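Local atomic coordinates of NOL1/NOP2/sun family protein (Enterococcus faecium, PDB entry 3M4X), a protein that probably methylates ribosomal RNA, carrying a methyltransferase domain together with a PUA-like RNA-binding domain. Residues Ala101-Ala115 with Leu123-Glu137. Numbering follows the deposited sequence.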
loop_
_atom_site.group_PDB
_atom_site.type_symbol
_atom_site.label_atom_id
_atom_site.label_comp_id
_atom_site.label_asym_id
_atom_site.label_seq_id
_atom_site.Cartn_x
_atom_site.Cartn_y
_atom_site.Cartn_z
ATOM N N ALA A 101 -0.234 2.484 12.094
ATOM C CA ALA A 101 1.186 2.456 11.776
ATOM C C ALA A 101 1.829 3.827 11.846
ATOM O O ALA A 101 2.983 3.943 12.250
ATOM C CB ALA A 101 1.419 1.820 10.402
ATOM N N ALA A 102 1.084 4.859 11.455
ATOM C CA ALA A 102 1.595 6.236 11.437
ATOM C C ALA A 102 3.085 6.340 11.073
ATOM O O ALA A 102 3.910 6.805 11.865
ATOM C CB ALA A 102 1.323 6.926 12.758
ATOM N N ALA A 103 3.414 5.908 9.862
ATOM C CA ALA A 103 4.754 6.076 9.325
ATOM C C ALA A 103 5.095 7.566 9.260
ATOM O O ALA A 103 4.224 8.410 9.076
ATOM C CB ALA A 103 4.826 5.465 7.946
ATOM N N LYS A 104 6.373 7.888 9.397
ATOM C CA LYS A 104 6.806 9.272 9.343
ATOM C C LYS A 104 7.719 9.491 8.145
ATOM O O LYS A 104 8.490 8.605 7.779
ATOM C CB LYS A 104 7.537 9.651 10.631
ATOM C CG LYS A 104 6.677 9.564 11.896
ATOM C CD LYS A 104 7.547 9.602 13.154
ATOM C CE LYS A 104 8.493 10.804 13.158
ATOM N NZ LYS A 104 9.505 10.740 14.269
ATOM N N PRO A 105 7.622 10.675 7.521
ATOM C CA PRO A 105 8.564 11.068 6.473
ATOM C C PRO A 105 9.992 10.784 6.904
ATOM O O PRO A 105 10.394 11.209 7.997
ATOM C CB PRO A 105 8.349 12.583 6.376
ATOM C CG PRO A 105 6.854 12.761 6.728
ATOM C CD PRO A 105 6.633 11.732 7.823
ATOM N N GLY A 106 10.742 10.062 6.074
ATOM C CA GLY A 106 12.152 9.820 6.356
ATOM C C GLY A 106 12.466 8.489 7.032
ATOM O O GLY A 106 13.631 8.105 7.149
ATOM N N GLU A 107 11.435 7.778 7.480
ATOM C CA GLU A 107 11.648 6.489 8.124
ATOM C C GLU A 107 11.996 5.421 7.102
ATOM O O GLU A 107 11.663 5.536 5.922
ATOM C CB GLU A 107 10.393 6.055 8.903
ATOM C CG GLU A 107 10.184 6.784 10.212
ATOM C CD GLU A 107 9.054 6.169 11.035
ATOM O OE1 GLU A 107 8.054 5.727 10.443
ATOM O OE2 GLU A 107 9.180 6.117 12.271
ATOM N N LYS A 108 12.647 4.367 7.564
ATOM C CA LYS A 108 12.727 3.138 6.787
ATOM C C LYS A 108 11.579 2.226 7.223
ATOM O O LYS A 108 11.476 1.849 8.394
ATOM C CB LYS A 108 14.097 2.474 6.954
ATOM C CG LYS A 108 15.248 3.354 6.440
ATOM C CD LYS A 108 16.617 2.809 6.856
ATOM C CE LYS A 108 16.916 3.088 8.316
ATOM N NZ LYS A 108 18.163 2.374 8.750
ATOM N N VAL A 109 10.706 1.891 6.274
ATOM C CA VAL A 109 9.448 1.231 6.604
ATOM C C VAL A 109 9.274 -0.048 5.800
ATOM O O VAL A 109 9.536 -0.076 4.615
ATOM C CB VAL A 109 8.224 2.178 6.358
ATOM C CG1 VAL A 109 6.913 1.484 6.717
ATOM C CG2 VAL A 109 8.378 3.478 7.124
ATOM N N LEU A 110 8.827 -1.112 6.456
ATOM C CA LEU A 110 8.599 -2.377 5.767
ATOM C C LEU A 110 7.127 -2.766 5.861
ATOM O O LEU A 110 6.549 -2.736 6.934
ATOM C CB LEU A 110 9.490 -3.484 6.364
ATOM C CG LEU A 110 9.295 -4.913 5.829
ATOM C CD1 LEU A 110 9.690 -4.990 4.359
ATOM C CD2 LEU A 110 10.107 -5.915 6.641
ATOM N N ASP A 111 6.530 -3.079 4.717
ATOM C CA ASP A 111 5.218 -3.714 4.646
ATOM C C ASP A 111 5.477 -5.159 4.235
ATOM O O ASP A 111 5.734 -5.446 3.061
ATOM C CB ASP A 111 4.341 -3.025 3.598
ATOM C CG ASP A 111 2.866 -3.405 3.723
ATOM O OD1 ASP A 111 2.030 -2.822 2.992
ATOM O OD2 ASP A 111 2.532 -4.286 4.548
ATOM N N LEU A 112 5.429 -6.065 5.200
ATOM C CA LEU A 112 5.948 -7.418 4.995
ATOM C C LEU A 112 5.032 -8.352 4.184
ATOM O O LEU A 112 5.501 -9.139 3.371
ATOM C CB LEU A 112 6.325 -8.037 6.342
ATOM C CG LEU A 112 7.056 -9.377 6.359
ATOM C CD1 LEU A 112 8.385 -9.311 5.615
ATOM C CD2 LEU A 112 7.282 -9.792 7.787
ATOM N N CYS A 113 3.728 -8.253 4.395
ATOM C CA CYS A 113 2.768 -9.031 3.613
ATOM C C CYS A 113 1.806 -8.081 2.906
ATOM O O CYS A 113 0.715 -7.813 3.404
ATOM C CB CYS A 113 2.008 -9.981 4.543
ATOM S SG CYS A 113 3.095 -10.876 5.671
ATOM N N ALA A 114 2.197 -7.606 1.729
ATOM C CA ALA A 114 1.728 -6.289 1.268
ATOM C C ALA A 114 0.589 -6.211 0.252
ATOM O O ALA A 114 -0.118 -5.216 0.227
ATOM C CB ALA A 114 2.897 -5.474 0.787
ATOM N N ALA A 115 0.422 -7.229 -0.588
ATOM C CA ALA A 115 -0.667 -7.238 -1.575
ATOM C C ALA A 115 -2.046 -7.217 -0.902
ATOM O O ALA A 115 -2.236 -7.826 0.149
ATOM C CB ALA A 115 -0.546 -8.442 -2.489
ATOM N N LEU A 123 0.836 4.075 3.899
ATOM C CA LEU A 123 2.147 4.393 4.472
ATOM C C LEU A 123 2.866 5.417 3.610
ATOM O O LEU A 123 3.437 6.393 4.099
ATOM C CB LEU A 123 3.006 3.132 4.571
ATOM C CG LEU A 123 2.527 2.022 5.519
ATOM C CD1 LEU A 123 3.373 0.761 5.324
ATOM C CD2 LEU A 123 2.590 2.494 6.964
ATOM N N ALA A 124 2.857 5.170 2.312
ATOM C CA ALA A 124 3.500 6.056 1.372
ATOM C C ALA A 124 2.876 7.453 1.428
ATOM O O ALA A 124 3.585 8.455 1.318
ATOM C CB ALA A 124 3.400 5.480 -0.011
ATOM N N ALA A 125 1.558 7.527 1.600
ATOM C CA ALA A 125 0.895 8.831 1.702
ATOM C C ALA A 125 1.425 9.534 2.933
ATOM O O ALA A 125 1.622 10.745 2.929
ATOM C CB ALA A 125 -0.650 8.679 1.782
ATOM N N GLN A 126 1.666 8.758 3.990
ATOM C CA GLN A 126 2.149 9.305 5.249
ATOM C C GLN A 126 3.594 9.815 5.125
ATOM O O GLN A 126 3.981 10.802 5.757
ATOM C CB GLN A 126 2.068 8.243 6.343
ATOM C CG GLN A 126 0.670 8.014 6.945
ATOM C CD GLN A 126 0.579 6.679 7.702
ATOM O OE1 GLN A 126 1.494 5.854 7.645
ATOM N NE2 GLN A 126 -0.521 6.474 8.417
HETATM N N MSE A 127 4.382 9.141 4.294
HETATM C CA MSE A 127 5.810 9.414 4.200
HETATM C C MSE A 127 6.170 10.554 3.259
HETATM O O MSE A 127 7.297 11.044 3.285
HETATM C CB MSE A 127 6.545 8.142 3.804
HETATM C CG MSE A 127 6.275 7.017 4.778
HETATM SE SE MSE A 127 6.966 5.337 4.115
HETATM C CE MSE A 127 8.846 5.868 4.086
ATOM N N LYS A 128 5.207 10.968 2.440
ATOM C CA LYS A 128 5.340 12.146 1.586
ATOM C C LYS A 128 6.590 12.082 0.705
ATOM O O LYS A 128 7.255 13.089 0.477
ATOM C CB LYS A 128 5.326 13.417 2.437
ATOM C CG LYS A 128 4.022 13.606 3.179
ATOM C CD LYS A 128 4.192 14.469 4.417
ATOM C CE LYS A 128 3.650 15.868 4.206
ATOM N NZ LYS A 128 3.573 16.617 5.493
ATOM N N GLY A 129 6.897 10.883 0.220
ATOM C CA GLY A 129 8.024 10.673 -0.671
ATOM C C GLY A 129 9.389 10.699 0.003
ATOM O O GLY A 129 10.408 10.595 -0.671
ATOM N N LYS A 130 9.413 10.864 1.321
ATOM C CA LYS A 130 10.672 10.823 2.082
ATOM C C LYS A 130 10.899 9.486 2.788
ATOM O O LYS A 130 9.950 8.826 3.254
ATOM C CB LYS A 130 10.714 11.963 3.097
ATOM C CG LYS A 130 10.534 13.337 2.448
ATOM C CD LYS A 130 11.127 14.447 3.295
ATOM C CE LYS A 130 10.959 15.810 2.609
ATOM N NZ LYS A 130 11.401 16.950 3.472
ATOM N N GLY A 131 12.165 9.098 2.876
ATOM C CA GLY A 131 12.533 7.843 3.484
ATOM C C GLY A 131 12.479 6.714 2.483
ATOM O O GLY A 131 12.571 6.936 1.285
ATOM N N LEU A 132 12.333 5.495 2.982
ATOM C CA LEU A 132 12.350 4.312 2.136
ATOM C C LEU A 132 11.248 3.349 2.540
ATOM O O LEU A 132 11.173 2.922 3.685
ATOM C CB LEU A 132 13.695 3.602 2.241
ATOM C CG LEU A 132 13.782 2.226 1.578
ATOM C CD1 LEU A 132 13.630 2.312 0.062
ATOM C CD2 LEU A 132 15.077 1.520 1.940
ATOM N N LEU A 133 10.405 2.992 1.582
ATOM C CA LEU A 133 9.315 2.066 1.840
ATOM C C LEU A 133 9.653 0.787 1.117
ATOM O O LEU A 133 9.662 0.763 -0.113
ATOM C CB LEU A 133 8.000 2.623 1.267
ATOM C CG LEU A 133 6.613 2.151 1.748
ATOM C CD1 LEU A 133 5.633 2.021 0.585
ATOM C CD2 LEU A 133 6.629 0.883 2.560
ATOM N N VAL A 134 9.939 -0.282 1.843
ATOM C CA VAL A 134 10.007 -1.559 1.148
ATOM C C VAL A 134 8.739 -2.386 1.353
ATOM O O VAL A 134 8.227 -2.538 2.465
ATOM C CB VAL A 134 11.381 -2.318 1.270
ATOM C CG1 VAL A 134 12.377 -1.574 2.147
ATOM C CG2 VAL A 134 11.204 -3.766 1.653
ATOM N N THR A 135 8.198 -2.843 0.234
ATOM C CA THR A 135 6.893 -3.466 0.209
ATOM C C THR A 135 7.088 -4.835 -0.378
ATOM O O THR A 135 7.443 -4.979 -1.541
ATOM C CB THR A 135 5.926 -2.703 -0.697
ATOM O OG1 THR A 135 6.102 -1.298 -0.516
ATOM C CG2 THR A 135 4.530 -3.053 -0.346
ATOM N N ASN A 136 6.871 -5.846 0.444
ATOM C CA ASN A 136 7.125 -7.204 0.036
ATOM C C ASN A 136 5.833 -8.005 -0.136
ATOM O O ASN A 136 4.914 -7.900 0.669
ATOM C CB ASN A 136 8.029 -7.878 1.066
ATOM C CG ASN A 136 8.239 -9.353 0.771
ATOM O OD1 ASN A 136 9.021 -9.718 -0.108
ATOM N ND2 ASN A 136 7.528 -10.207 1.496
ATOM N N GLU A 137 5.778 -8.803 -1.196
ATOM C CA GLU A 137 4.678 -9.734 -1.414
ATOM C C GLU A 137 5.277 -11.084 -1.803
ATOM O O GLU A 137 6.205 -11.143 -2.610
ATOM C CB GLU A 137 3.754 -9.218 -2.514
ATOM C CG GLU A 137 2.720 -10.218 -2.969
ATOM C CD GLU A 137 1.851 -10.741 -1.833
ATOM O OE1 GLU A 137 1.640 -10.008 -0.838
ATOM O OE2 GLU A 137 1.372 -11.892 -1.943
#
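V109 spreads its two methyls over helix 118-127: CG1, anti to the backbone N (chi1 -180°), meets L123 CD1 at 3.9 Å, while CG2 lies 3.8 Å from the selenium of the selenomethionine M127, the two side chains running past each other in opposite directions. The other branch of L123, CD2, touches the methyls of both A101 and A103. D111, on the same face of the sheet as V109, adds a polar link from the strand to this helix through the bond between its OD1 and S120 OG. Beside L123 the extended Q126 accepts a clearly bent hydrogen bond at OE1 from A103 N at 2.9 Å; that donor stands above the amide plane, 63° out of it, and NE2 is held by the carbonyl of G98. Beneath this layer, strands 108-111 and 132-136 run parallel, their axes 14° apart, with V109 N to L132 O and V134 N to V109 O both 2.8 Å. Together with helix 118-127 they form the beta-alpha-beta crossover of a Rossmann-like methyltransferase domain. On the sheet face away from the helix, L110 and V134 pack together, with F176 touching both residues. At the C-terminal ends of the strands, N136 ND2 reaches L112 O at 3.0 Å, almost straight and in the carbonyl plane, and it also bonds to H163 O. E137, bent at chi2, brings OE1 to 3.0 Å from A115 N. Its OE2 accepts a hydrogen bond from F139 N, so both carboxylate oxygens are engaged.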